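Local coordinates for protein T cell receptor gamma chain (Monodelphis domestica, PDB 7L15) that pairs with a mu chain to form a marsupial gamma mu T cell receptor and probably contributes to antigen recognition, at residues D68-Y73 and L82-L87; V35-S40 and D78-I83; I11-N16 and E109-I114; P46-V51 and V60-F65. All coordinates share one frame; numbering follows the deposited sequence.

Contact 1: residues D68-Y73 and L82-L87; sequences DKVRAY and LIVSDL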
loop_
_atom_site.group_PDB
_atom_site.type_symbol
_atom_site.label_atom_id
_atom_site.label_comp_id
_atom_site.label_asym_id
_atom_site.label_seq_id
_atom_site.Cartn_x
_atom_site.Cartn_y
_atom_site.Cartn_z
ATOM N N ASP B 68 21.167 0.552 -22.688
ATOM C CA ASP B 68 20.981 1.986 -22.901
ATOM C C ASP B 68 19.750 2.508 -22.170
ATOM O O ASP B 68 19.690 3.693 -21.825
ATOM C CB ASP B 68 20.831 2.296 -24.389
ATOM C CG ASP B 68 22.052 1.931 -25.196
ATOM O OD1 ASP B 68 22.920 1.187 -24.691
ATOM O OD2 ASP B 68 22.135 2.398 -26.351
ATOM N N LYS B 69 18.759 1.649 -21.941
ATOM C CA LYS B 69 17.483 2.055 -21.365
ATOM C C LYS B 69 17.464 1.922 -19.843
ATOM O O LYS B 69 17.005 2.837 -19.156
ATOM C CB LYS B 69 16.351 1.233 -22.004
ATOM C CG LYS B 69 14.934 1.589 -21.556
ATOM C CD LYS B 69 14.529 2.998 -21.959
ATOM C CE LYS B 69 13.138 3.353 -21.428
ATOM N NZ LYS B 69 12.800 4.758 -21.761
ATOM N N VAL B 70 17.956 0.806 -19.300
ATOM C CA VAL B 70 18.021 0.581 -17.858
ATOM C C VAL B 70 19.399 0.044 -17.509
ATOM O O VAL B 70 19.946 -0.800 -18.225
ATOM C CB VAL B 70 16.934 -0.397 -17.361
ATOM C CG1 VAL B 70 15.594 0.268 -17.393
ATOM C CG2 VAL B 70 16.939 -1.677 -18.215
ATOM N N ARG B 71 19.943 0.515 -16.392
ATOM C CA ARG B 71 21.314 0.206 -16.009
ATOM C C ARG B 71 21.437 0.414 -14.508
ATOM O O ARG B 71 21.056 1.476 -14.002
ATOM C CB ARG B 71 22.303 1.104 -16.771
ATOM C CG ARG B 71 23.771 0.705 -16.671
ATOM C CD ARG B 71 24.684 1.756 -17.319
ATOM N NE ARG B 71 24.723 2.997 -16.542
ATOM C CZ ARG B 71 25.485 3.176 -15.466
ATOM N NH1 ARG B 71 25.454 4.332 -14.819
ATOM N NH2 ARG B 71 26.273 2.194 -15.035
ATOM N N ALA B 72 21.947 -0.590 -13.800
ATOM C CA ALA B 72 22.212 -0.468 -12.372
ATOM C C ALA B 72 23.697 -0.240 -12.117
ATOM O O ALA B 72 24.551 -0.800 -12.811
ATOM C CB ALA B 72 21.752 -1.714 -11.622
ATOM N N TYR B 73 24.005 0.574 -11.107
ATOM C CA TYR B 73 25.383 0.830 -10.713
ATOM C C TYR B 73 25.433 1.003 -9.194
ATOM O O TYR B 73 24.415 0.881 -8.504
ATOM C CB TYR B 73 25.948 2.030 -11.489
ATOM C CG TYR B 73 25.452 3.387 -11.044
ATOM C CD1 TYR B 73 24.121 3.758 -11.198
ATOM C CD2 TYR B 73 26.327 4.313 -10.491
ATOM C CE1 TYR B 73 23.673 5.013 -10.787
ATOM C CE2 TYR B 73 25.892 5.565 -10.080
ATOM C CZ TYR B 73 24.568 5.910 -10.229
ATOM O OH TYR B 73 24.152 7.153 -9.815
ATOM N N LEU B 82 19.182 2.306 -9.800
ATOM C CA LEU B 82 18.694 1.996 -11.136
ATOM C C LEU B 82 18.448 3.294 -11.892
ATOM O O LEU B 82 17.695 4.157 -11.423
ATOM C CB LEU B 82 17.405 1.169 -11.072
ATOM C CG LEU B 82 16.645 0.953 -12.385
ATOM C CD1 LEU B 82 17.422 0.025 -13.309
ATOM C CD2 LEU B 82 15.233 0.428 -12.139
ATOM N N ILE B 83 19.060 3.431 -13.062
ATOM C CA ILE B 83 18.839 4.585 -13.922
ATOM C C ILE B 83 17.996 4.150 -15.105
ATOM O O ILE B 83 18.329 3.171 -15.785
ATOM C CB ILE B 83 20.156 5.215 -14.396
ATOM C CG1 ILE B 83 20.907 5.823 -13.214
ATOM C CG2 ILE B 83 19.868 6.276 -15.462
ATOM C CD1 ILE B 83 21.999 6.797 -13.619
ATOM N N VAL B 84 16.903 4.875 -15.340
ATOM C CA VAL B 84 16.015 4.645 -16.466
ATOM C C VAL B 84 16.129 5.868 -17.364
ATOM O O VAL B 84 15.753 6.979 -16.966
ATOM C CB VAL B 84 14.574 4.400 -16.003
ATOM C CG1 VAL B 84 13.683 4.018 -17.178
ATOM C CG2 VAL B 84 14.563 3.307 -14.969
ATOM N N SER B 85 16.682 5.679 -18.557
ATOM C CA SER B 85 16.969 6.794 -19.447
ATOM C C SER B 85 15.803 7.044 -20.396
ATOM O O SER B 85 14.915 6.200 -20.569
ATOM C CB SER B 85 18.242 6.533 -20.263
ATOM O OG SER B 85 19.309 6.122 -19.431
ATOM N N ASP B 86 15.831 8.224 -21.014
ATOM C CA ASP B 86 14.948 8.610 -22.114
ATOM C C ASP B 86 13.506 8.220 -21.805
ATOM O O ASP B 86 12.846 7.494 -22.548
ATOM C CB ASP B 86 15.418 8.001 -23.440
ATOM C CG ASP B 86 14.594 8.481 -24.636
ATOM O OD1 ASP B 86 14.484 9.712 -24.833
ATOM O OD2 ASP B 86 14.045 7.634 -25.377
ATOM N N LEU B 87 13.041 8.716 -20.665
ATOM C CA LEU B 87 11.742 8.339 -20.137
ATOM C C LEU B 87 10.634 8.597 -21.149
ATOM O O LEU B 87 10.632 9.613 -21.850
ATOM C CB LEU B 87 11.482 9.111 -18.847
ATOM C CG LEU B 87 12.419 8.605 -17.748
ATOM C CD1 LEU B 87 12.348 9.484 -16.514
ATOM C CD2 LEU B 87 12.082 7.148 -17.397
#

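Contact 2: residues V35-S40 and D78-I83; sequences VHWYRS and DTCRLI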
loop_
_atom_site.group_PDB
_atom_site.type_symbol
_atom_site.label_atom_id
_atom_site.label_comp_id
_atom_site.label_asym_id
_atom_site.label_seq_id
_atom_site.Cartn_x
_atom_site.Cartn_y
_atom_site.Cartn_z
ATOM N N VAL B 35 21.402 -7.893 -6.800
ATOM C CA VAL B 35 20.271 -7.007 -6.575
ATOM C C VAL B 35 19.421 -7.038 -7.836
ATOM O O VAL B 35 19.933 -6.791 -8.937
ATOM C CB VAL B 35 20.735 -5.581 -6.249
ATOM C CG1 VAL B 35 19.539 -4.671 -6.028
ATOM C CG2 VAL B 35 21.636 -5.597 -5.018
ATOM N N HIS B 36 18.135 -7.359 -7.679
ATOM C CA HIS B 36 17.206 -7.528 -8.792
ATOM C C HIS B 36 16.244 -6.352 -8.847
ATOM O O HIS B 36 15.828 -5.844 -7.808
ATOM C CB HIS B 36 16.412 -8.829 -8.652
ATOM C CG HIS B 36 17.265 -10.038 -8.431
ATOM N ND1 HIS B 36 17.484 -10.981 -9.415
ATOM C CD2 HIS B 36 17.948 -10.463 -7.341
ATOM C CE1 HIS B 36 18.266 -11.935 -8.940
ATOM N NE2 HIS B 36 18.561 -11.645 -7.682
ATOM N N TRP B 37 15.884 -5.929 -10.059
ATOM C CA TRP B 37 14.990 -4.790 -10.269
ATOM C C TRP B 37 13.778 -5.250 -11.061
ATOM O O TRP B 37 13.905 -5.604 -12.235
ATOM C CB TRP B 37 15.694 -3.642 -10.991
ATOM C CG TRP B 37 16.560 -2.829 -10.077
ATOM C CD1 TRP B 37 17.902 -2.950 -9.902
ATOM C CD2 TRP B 37 16.133 -1.787 -9.193
ATOM N NE1 TRP B 37 18.345 -2.038 -8.971
ATOM C CE2 TRP B 37 17.276 -1.312 -8.524
ATOM C CE3 TRP B 37 14.904 -1.197 -8.921
ATOM C CZ2 TRP B 37 17.222 -0.283 -7.591
ATOM C CZ3 TRP B 37 14.852 -0.176 -7.979
ATOM C CH2 TRP B 37 16.003 0.271 -7.332
ATOM N N TYR B 38 12.611 -5.234 -10.415
ATOM C CA TYR B 38 11.343 -5.621 -11.011
ATOM C C TYR B 38 10.496 -4.379 -11.259
ATOM O O TYR B 38 10.651 -3.355 -10.588
ATOM C CB TYR B 38 10.563 -6.592 -10.094
ATOM C CG TYR B 38 11.140 -8.012 -10.042
ATOM C CD1 TYR B 38 12.250 -8.309 -9.269
ATOM C CD2 TYR B 38 10.546 -9.043 -10.750
ATOM C CE1 TYR B 38 12.774 -9.596 -9.217
ATOM C CE2 TYR B 38 11.051 -10.329 -10.701
ATOM C CZ TYR B 38 12.165 -10.601 -9.942
ATOM O OH TYR B 38 12.658 -11.887 -9.901
ATOM N N ARG B 39 9.605 -4.472 -12.239
ATOM C CA ARG B 39 8.679 -3.402 -12.551
ATOM C C ARG B 39 7.264 -3.943 -12.543
ATOM O O ARG B 39 6.998 -5.035 -13.050
ATOM C CB ARG B 39 8.963 -2.756 -13.908
ATOM C CG ARG B 39 7.913 -1.706 -14.296
ATOM C CD ARG B 39 8.317 -0.924 -15.535
ATOM N NE ARG B 39 8.444 -1.800 -16.690
ATOM C CZ ARG B 39 8.927 -1.426 -17.866
ATOM N NH1 ARG B 39 9.334 -0.175 -18.061
ATOM N NH2 ARG B 39 8.977 -2.306 -18.849
ATOM N N SER B 40 6.354 -3.142 -12.011
ATOM C CA SER B 40 4.947 -3.469 -11.954
ATOM C C SER B 40 4.144 -2.370 -12.637
ATOM O O SER B 40 4.282 -1.193 -12.289
ATOM C CB SER B 40 4.519 -3.623 -10.504
ATOM O OG SER B 40 3.128 -3.642 -10.409
ATOM N N ASP B 78 27.049 1.685 -0.083
ATOM C CA ASP B 78 26.762 0.359 -0.644
ATOM C C ASP B 78 25.334 0.274 -1.188
ATOM O O ASP B 78 24.677 -0.768 -1.115
ATOM C CB ASP B 78 27.025 -0.742 0.384
ATOM N N THR B 79 24.860 1.385 -1.751
ATOM C CA THR B 79 23.514 1.498 -2.297
ATOM C C THR B 79 23.512 1.149 -3.777
ATOM O O THR B 79 24.348 1.648 -4.536
ATOM C CB THR B 79 22.992 2.919 -2.101
ATOM O OG1 THR B 79 22.608 3.095 -0.736
ATOM C CG2 THR B 79 21.806 3.207 -3.009
ATOM N N CYS B 80 22.575 0.297 -4.186
ATOM C CA CYS B 80 22.348 0.045 -5.599
ATOM C C CYS B 80 21.334 1.041 -6.154
ATOM O O CYS B 80 20.320 1.337 -5.516
ATOM C CB CYS B 80 21.859 -1.384 -5.828
ATOM S SG CYS B 80 21.817 -1.852 -7.588
ATOM N N ARG B 81 21.621 1.555 -7.347
ATOM C CA ARG B 81 20.793 2.556 -8.004
ATOM C C ARG B 81 20.436 2.087 -9.409
ATOM O O ARG B 81 21.281 1.541 -10.121
ATOM C CB ARG B 81 21.504 3.926 -8.073
ATOM C CG ARG B 81 21.702 4.611 -6.718
ATOM C CD ARG B 81 22.390 5.974 -6.858
ATOM N NE ARG B 81 21.480 7.026 -7.315
ATOM C CZ ARG B 81 21.087 8.059 -6.572
ATOM N NH1 ARG B 81 20.251 8.961 -7.072
ATOM N NH2 ARG B 81 21.526 8.190 -5.327
ATOM N N LEU B 82 19.182 2.306 -9.800
ATOM C CA LEU B 82 18.694 1.996 -11.136
ATOM C C LEU B 82 18.448 3.294 -11.892
ATOM O O LEU B 82 17.695 4.157 -11.423
ATOM C CB LEU B 82 17.405 1.169 -11.072
ATOM C CG LEU B 82 16.645 0.953 -12.385
ATOM C CD1 LEU B 82 17.422 0.025 -13.309
ATOM C CD2 LEU B 82 15.233 0.428 -12.139
ATOM N N ILE B 83 19.060 3.431 -13.062
ATOM C CA ILE B 83 18.839 4.585 -13.922
ATOM C C ILE B 83 17.996 4.150 -15.105
ATOM O O ILE B 83 18.329 3.171 -15.785
ATOM C CB ILE B 83 20.156 5.215 -14.396
ATOM C CG1 ILE B 83 20.907 5.823 -13.214
ATOM C CG2 ILE B 83 19.868 6.276 -15.462
ATOM C CD1 ILE B 83 21.999 6.797 -13.619
#

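Contact 3: residues I11-N16 and E109-I114; sequences ISITRN and EGTRLI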
loop_
_atom_site.group_PDB
_atom_site.type_symbol
_atom_site.label_atom_id
_atom_site.label_comp_id
_atom_site.label_asym_id
_atom_site.label_seq_id
_atom_site.Cartn_x
_atom_site.Cartn_y
_atom_site.Cartn_z
ATOM N N ILE B 11 9.684 8.008 -2.389
ATOM C CA ILE B 11 8.602 7.085 -2.711
ATOM C C ILE B 11 8.116 7.258 -4.142
ATOM O O ILE B 11 7.472 6.361 -4.687
ATOM C CB ILE B 11 7.448 7.256 -1.712
ATOM C CG1 ILE B 11 6.844 8.645 -1.841
ATOM C CG2 ILE B 11 7.966 7.099 -0.310
ATOM C CD1 ILE B 11 5.622 8.840 -0.970
ATOM N N SER B 12 8.413 8.387 -4.781
ATOM C CA SER B 12 8.030 8.576 -6.170
ATOM C C SER B 12 9.047 9.474 -6.853
ATOM O O SER B 12 9.795 10.213 -6.204
ATOM C CB SER B 12 6.621 9.164 -6.291
ATOM O OG SER B 12 6.576 10.468 -5.730
ATOM N N ILE B 13 9.074 9.382 -8.181
ATOM C CA ILE B 13 9.875 10.240 -9.047
ATOM C C ILE B 13 8.982 10.656 -10.210
ATOM O O ILE B 13 8.452 9.796 -10.926
ATOM C CB ILE B 13 11.137 9.516 -9.562
ATOM C CG1 ILE B 13 11.968 8.981 -8.396
ATOM C CG2 ILE B 13 11.992 10.438 -10.431
ATOM C CD1 ILE B 13 13.235 8.258 -8.821
ATOM N N THR B 14 8.791 11.961 -10.386
ATOM C CA THR B 14 7.966 12.494 -11.459
ATOM C C THR B 14 8.857 13.138 -12.510
ATOM O O THR B 14 9.796 13.868 -12.182
ATOM C CB THR B 14 6.948 13.521 -10.943
ATOM O OG1 THR B 14 6.161 12.936 -9.907
ATOM C CG2 THR B 14 6.008 13.951 -12.060
ATOM N N ARG B 15 8.568 12.853 -13.775
ATOM C CA ARG B 15 9.411 13.343 -14.854
ATOM C C ARG B 15 8.546 13.663 -16.056
ATOM O O ARG B 15 7.422 13.169 -16.185
ATOM C CB ARG B 15 10.474 12.306 -15.249
ATOM C CG ARG B 15 11.497 12.010 -14.169
ATOM C CD ARG B 15 12.515 13.156 -14.047
ATOM N NE ARG B 15 13.528 12.857 -13.039
ATOM C CZ ARG B 15 13.499 13.317 -11.795
ATOM N NH1 ARG B 15 12.509 14.113 -11.408
ATOM N NH2 ARG B 15 14.462 12.988 -10.943
ATOM N N ASN B 16 9.097 14.479 -16.950
ATOM C CA ASN B 16 8.574 14.628 -18.298
ATOM C C ASN B 16 9.329 13.693 -19.233
ATOM O O ASN B 16 10.347 13.104 -18.864
ATOM C CB ASN B 16 8.678 16.085 -18.768
ATOM C CG ASN B 16 7.745 17.009 -17.999
ATOM O OD1 ASN B 16 8.190 17.929 -17.303
ATOM N ND2 ASN B 16 6.439 16.766 -18.123
ATOM N N GLU B 109 9.866 -1.942 -0.949
ATOM C CA GLU B 109 8.519 -1.407 -0.992
ATOM C C GLU B 109 8.202 -0.733 -2.329
ATOM O O GLU B 109 7.035 -0.508 -2.625
ATOM C CB GLU B 109 8.349 -0.429 0.187
ATOM C CG GLU B 109 6.989 -0.460 0.855
ATOM C CD GLU B 109 6.918 0.461 2.066
ATOM O OE1 GLU B 109 6.767 1.688 1.868
ATOM O OE2 GLU B 109 7.034 -0.036 3.212
ATOM N N GLY B 110 9.205 -0.390 -3.131
ATOM C CA GLY B 110 8.955 0.173 -4.440
ATOM C C GLY B 110 8.951 1.689 -4.506
ATOM O O GLY B 110 8.495 2.354 -3.574
ATOM N N THR B 111 9.471 2.242 -5.598
ATOM C CA THR B 111 9.332 3.653 -5.901
ATOM C C THR B 111 8.481 3.805 -7.155
ATOM O O THR B 111 8.660 3.066 -8.130
ATOM C CB THR B 111 10.698 4.311 -6.101
ATOM O OG1 THR B 111 11.436 4.271 -4.873
ATOM C CG2 THR B 111 10.536 5.760 -6.488
ATOM N N ARG B 112 7.543 4.744 -7.138
ATOM C CA ARG B 112 6.673 4.929 -8.291
ATOM C C ARG B 112 7.281 5.955 -9.240
ATOM O O ARG B 112 7.481 7.121 -8.878
ATOM C CB ARG B 112 5.260 5.345 -7.888
ATOM C CG ARG B 112 4.348 5.558 -9.115
ATOM C CD ARG B 112 2.892 5.880 -8.748
ATOM N NE ARG B 112 2.149 4.689 -8.357
ATOM C CZ ARG B 112 1.625 3.816 -9.217
ATOM N NH1 ARG B 112 1.774 4.001 -10.528
ATOM N NH2 ARG B 112 0.959 2.755 -8.770
ATOM N N LEU B 113 7.568 5.513 -10.456
ATOM C CA LEU B 113 8.025 6.385 -11.520
ATOM C C LEU B 113 6.802 6.907 -12.264
ATOM O O LEU B 113 5.974 6.126 -12.741
ATOM C CB LEU B 113 8.965 5.621 -12.450
ATOM C CG LEU B 113 9.534 6.392 -13.620
ATOM C CD1 LEU B 113 10.359 7.558 -13.087
ATOM C CD2 LEU B 113 10.380 5.465 -14.503
ATOM N N ILE B 114 6.676 8.221 -12.351
ATOM C CA ILE B 114 5.565 8.844 -13.053
ATOM C C ILE B 114 6.144 9.673 -14.181
ATOM O O ILE B 114 6.874 10.639 -13.932
ATOM C CB ILE B 114 4.714 9.714 -12.121
ATOM C CG1 ILE B 114 4.211 8.889 -10.939
ATOM C CG2 ILE B 114 3.573 10.374 -12.912
ATOM C CD1 ILE B 114 3.610 9.726 -9.832
#

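Contact 4: residues P46-V51 and V60-F65; sequences PERLLV and VPDPGF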
loop_
_atom_site.group_PDB
_atom_site.type_symbol
_atom_site.label_atom_id
_atom_site.label_comp_id
_atom_site.label_asym_id
_atom_site.label_seq_id
_atom_site.Cartn_x
_atom_site.Cartn_y
_atom_site.Cartn_z
ATOM N N PRO B 46 3.955 -8.268 -13.287
ATOM C CA PRO B 46 5.253 -7.738 -12.852
ATOM C C PRO B 46 6.364 -8.566 -13.478
ATOM O O PRO B 46 6.207 -9.760 -13.727
ATOM C CB PRO B 46 5.221 -7.876 -11.326
ATOM C CG PRO B 46 4.023 -8.721 -11.011
ATOM C CD PRO B 46 3.069 -8.629 -12.172
ATOM N N GLU B 47 7.478 -7.918 -13.783
ATOM C CA GLU B 47 8.549 -8.631 -14.458
ATOM C C GLU B 47 9.882 -8.036 -14.050
ATOM O O GLU B 47 9.971 -6.883 -13.610
ATOM C CB GLU B 47 8.388 -8.597 -15.984
ATOM C CG GLU B 47 8.336 -7.211 -16.614
ATOM C CD GLU B 47 8.357 -7.263 -18.154
ATOM O OE1 GLU B 47 8.937 -8.226 -18.730
ATOM O OE2 GLU B 47 7.794 -6.338 -18.780
ATOM N N ARG B 48 10.923 -8.843 -14.185
ATOM C CA ARG B 48 12.249 -8.363 -13.861
ATOM C C ARG B 48 12.822 -7.634 -15.066
ATOM O O ARG B 48 12.633 -8.058 -16.210
ATOM C CB ARG B 48 13.160 -9.512 -13.445
ATOM C CG ARG B 48 14.456 -8.994 -12.824
ATOM C CD ARG B 48 15.376 -10.119 -12.376
ATOM N NE ARG B 48 16.019 -10.758 -13.516
ATOM C CZ ARG B 48 16.871 -11.772 -13.424
ATOM N NH1 ARG B 48 17.185 -12.275 -12.236
ATOM N NH2 ARG B 48 17.398 -12.288 -14.526
ATOM N N LEU B 49 13.468 -6.497 -14.809
ATOM C CA LEU B 49 14.123 -5.732 -15.861
ATOM C C LEU B 49 15.598 -6.076 -16.002
ATOM O O LEU B 49 16.096 -6.168 -17.125
ATOM C CB LEU B 49 13.986 -4.229 -15.594
ATOM C CG LEU B 49 12.584 -3.674 -15.324
ATOM C CD1 LEU B 49 12.549 -2.159 -15.450
ATOM C CD2 LEU B 49 11.560 -4.293 -16.245
ATOM N N LEU B 50 16.306 -6.267 -14.891
ATOM C CA LEU B 50 17.744 -6.507 -14.908
ATOM C C LEU B 50 18.154 -7.086 -13.562
ATOM O O LEU B 50 17.410 -7.018 -12.582
ATOM C CB LEU B 50 18.539 -5.223 -15.202
ATOM C CG LEU B 50 18.641 -4.078 -14.181
ATOM C CD1 LEU B 50 19.607 -4.371 -13.032
ATOM C CD2 LEU B 50 19.070 -2.793 -14.881
ATOM N N VAL B 51 19.369 -7.624 -13.519
ATOM C CA VAL B 51 19.984 -8.068 -12.279
ATOM C C VAL B 51 21.405 -7.516 -12.218
ATOM O O VAL B 51 22.099 -7.424 -13.238
ATOM C CB VAL B 51 19.972 -9.604 -12.140
ATOM C CG1 VAL B 51 20.753 -10.261 -13.274
ATOM C CG2 VAL B 51 20.526 -10.010 -10.784
ATOM N N VAL B 60 23.164 -6.552 -15.707
ATOM C CA VAL B 60 22.751 -7.451 -16.784
ATOM C C VAL B 60 21.260 -7.307 -17.077
ATOM O O VAL B 60 20.428 -7.812 -16.305
ATOM C CB VAL B 60 23.041 -8.912 -16.419
ATOM C CG1 VAL B 60 22.734 -9.808 -17.606
ATOM C CG2 VAL B 60 24.460 -9.072 -15.939
ATOM N N PRO B 61 20.877 -6.659 -18.175
ATOM C CA PRO B 61 19.449 -6.534 -18.492
ATOM C C PRO B 61 18.858 -7.846 -18.988
ATOM O O PRO B 61 19.527 -8.674 -19.604
ATOM C CB PRO B 61 19.415 -5.458 -19.588
ATOM C CG PRO B 61 20.739 -4.737 -19.481
ATOM C CD PRO B 61 21.717 -5.765 -18.989
ATOM N N ASP B 62 17.583 -8.035 -18.693
ATOM C CA ASP B 62 16.843 -9.185 -19.174
ATOM C C ASP B 62 16.413 -8.941 -20.617
ATOM O O ASP B 62 16.490 -7.819 -21.113
ATOM C CB ASP B 62 15.668 -9.446 -18.232
ATOM C CG ASP B 62 16.104 -10.177 -16.968
ATOM O OD1 ASP B 62 16.593 -11.325 -17.083
ATOM O OD2 ASP B 62 16.002 -9.595 -15.874
ATOM N N PRO B 63 15.988 -9.980 -21.336
ATOM C CA PRO B 63 15.608 -9.777 -22.737
ATOM C C PRO B 63 14.478 -8.769 -22.864
ATOM O O PRO B 63 13.584 -8.696 -22.018
ATOM C CB PRO B 63 15.182 -11.178 -23.212
ATOM C CG PRO B 63 15.050 -12.009 -21.990
ATOM C CD PRO B 63 15.959 -11.405 -20.956
ATOM N N GLY B 64 14.546 -7.971 -23.927
ATOM C CA GLY B 64 13.621 -6.886 -24.144
ATOM C C GLY B 64 14.088 -5.553 -23.610
ATOM O O GLY B 64 13.570 -4.512 -24.030
ATOM N N PHE B 65 15.057 -5.549 -22.706
ATOM C CA PHE B 65 15.523 -4.326 -22.082
ATOM C C PHE B 65 16.964 -4.074 -22.494
ATOM O O PHE B 65 17.807 -4.976 -22.419
ATOM C CB PHE B 65 15.355 -4.414 -20.565
ATOM C CG PHE B 65 13.928 -4.628 -20.150
ATOM C CD1 PHE B 65 13.071 -3.549 -20.009
ATOM C CD2 PHE B 65 13.428 -5.907 -19.959
ATOM C CE1 PHE B 65 11.755 -3.735 -19.659
ATOM C CE2 PHE B 65 12.106 -6.107 -19.612
ATOM C CZ PHE B 65 11.268 -5.020 -19.461
#

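Contact 1: residues D68-Y73 and L82-L87
K69 reaches across to S85 at the open end of a β-hairpin, where the paired strands 70-75 and 79-84 give way to loop. From CB the chain starts with CG anti to the backbone N (chi1 -177°) and bends at the next bond, which carries it over to the other segment. CD then lies 3.5 Å from S85 O, CE passes that same oxygen and comes near the CG1 methyl of V84, and NZ donates to S85 O at 2.8 Å, almost in line with the carbonyl bond. NZ also forms a salt bridge with D91. The backbone answers in the opposite direction: S85 N donates to K69 O at 2.9 Å, so the two residues hold each other twice.

Further into the hairpin, R71 and I83 form the hydrogen-bonded antiparallel pair, with I83 N to R71 O at 2.9 Å the straighter of its two bonds. V70 and V84 point the same way, CG1 of V70 lying 4.0 Å from CG2 of V84, on the face that packs against L50. On the other face, I83 CD1 touches the Y73 ring at CE1. The hairpin combines an apolar inner face with a lysine end whose charge is probably balanced by D91.

Contact 2: residues V35-S40 and D78-I83
W37 NE1 is buried with no hydrogen-bonding partner in the model, and the atom of the facing strand that sits closest to it is a sulfur, C80 SG at 3.7 Å. The sulfur lies at the indole edge, essentially in the ring plane, 4.9 Å from the centroid of the five-membered ring, a sulfur-aromatic contact made side-on. C80 reaches this position because SG stands anti to its backbone N (chi1 -170°); the same atom also touches V35 CG1 at 3.9 Å.

L82 takes one face. Its CB stands 3.7 Å from the centroid of the six-membered ring of W37 and only 15° off the normal, a CH-pi contact, while CD2 continues along the ring to CE3 at 3.6 Å. The two side chains extend from opposite sheets and overlap in antiparallel fashion.

The axes of the two short strand segments come within 9.1 Å and run at 33°, as befits members of two different sheets. W37 also packs on C25, which is disulfide-bonded to C97. A tryptophan from the strand after the first cysteine, buried between the sheets beside the disulfide, is the hallmark core of the immunoglobulin fold, here in its V-set form.

Contact 3: residues I11-N16 and E109-I114
T111 lays its CG2 methyl over the I11-S12 peptide, 3.6 Å from I11 O and 3.8 Å from S12 CA, then meets I13 CG1 obliquely, while its OG1 bonds to P10 O. This is the parallel pairing of strand 12-16 with the last strand of the V domain, the A'-G pair of the immunoglobulin V-set, and its second segment begins within the FGxGT signature of receptor joining regions. G110, which precedes T111, has a positive phi that suits glycine.

As in any parallel ladder, the bonds alternate between partners: R112 N donates to I11 O, I13 N to R112 O, I114 N to I13 O and R15 N to I114 O. The third of these is short, 2.8 Å, and nearly straight at 171°. L113 and I13 share the inner face, where CD1 of L113 lies 4.1 Å from CB of I13 and both pack on A21. S12 and T14 turn to the other face; E208 takes S12 OG with one carboxylate oxygen and the backbone T14 N with the other.

R15 folds back on its own strand: I13 CG2 sits 3.5 Å above the guanidinium plane, over its centre, and R15 NH1 donates to T14 O at 2.8 Å.

Contact 4: residues P46-V51 and V60-F65
The F65 ring takes L49 on one face and E47 at its edge; D62 O lies at the edge too. CD2 of L49 presses on that face, 3.3 Å from F65 CZ, a tight approach, and reaches CE1 as well. The E47 carboxylate stands at the rim near CZ, where it faces ring hydrogens and not the pi cloud; its plane is turned 77° from that of the ring. The second flat pair is made of charges. The R48 guanidinium has V51 CB over one face, offset toward the rim, and the D62 carboxylate at its edge, the two groups nearly coplanar, 20° apart. R48 takes hold side-on with two nitrogens: NE donates to D62 OD2 at 2.6 Å and NH2 to D62 OD1 at 2.8 Å, the latter bond almost straight (175°) and directed at the syn lone pair. Two bonds to two oxygens leave the carboxylate little freedom to rotate.

These residues belong to the hairpin of strands 47-53 and 58-61, the C'-C'' extension that distinguishes V-type from C-type immunoglobulin domains. V51 and V60 form its hydrogen-bonded antiparallel pair, V60 N reaching V51 O at 2.8 Å, with the side chains lying side by side. L50 and P61 are the next pair, CB of L50 lying 3.7 Å from P61 CA. Then D62 N donates to L49 O at 2.9 Å, and a type II turn from D62 to F65 with G64 third in it swings the phenyl ring back. The third guanidinium nitrogen, R48 NH1, bonds to H36 ND1 and to the T115 carbonyl of the mu chain.

All four contacts belong to one V domain but sample different layers of it. Contact 2 is a buried contact and joins the two sheets through side chains; contacts 1, 3 and 4 each pair strands within a sheet through backbone bonds and are partly buried. Contacts 1 and 2 share L82 and I83 on strand 79-84, which offers one edge to its neighbour and one face to the core. L50 of contact 4 packs on V70, A72 and L82 of contact 1, while W37 O of contact 2 probably bonds L49 N. Contact 3 closes the longest loop, enclosing the others. A salt bridge crosses contact 4 alone, beside the mu chain, while the lysine of contact 1 finds its carboxylate outside the two segments.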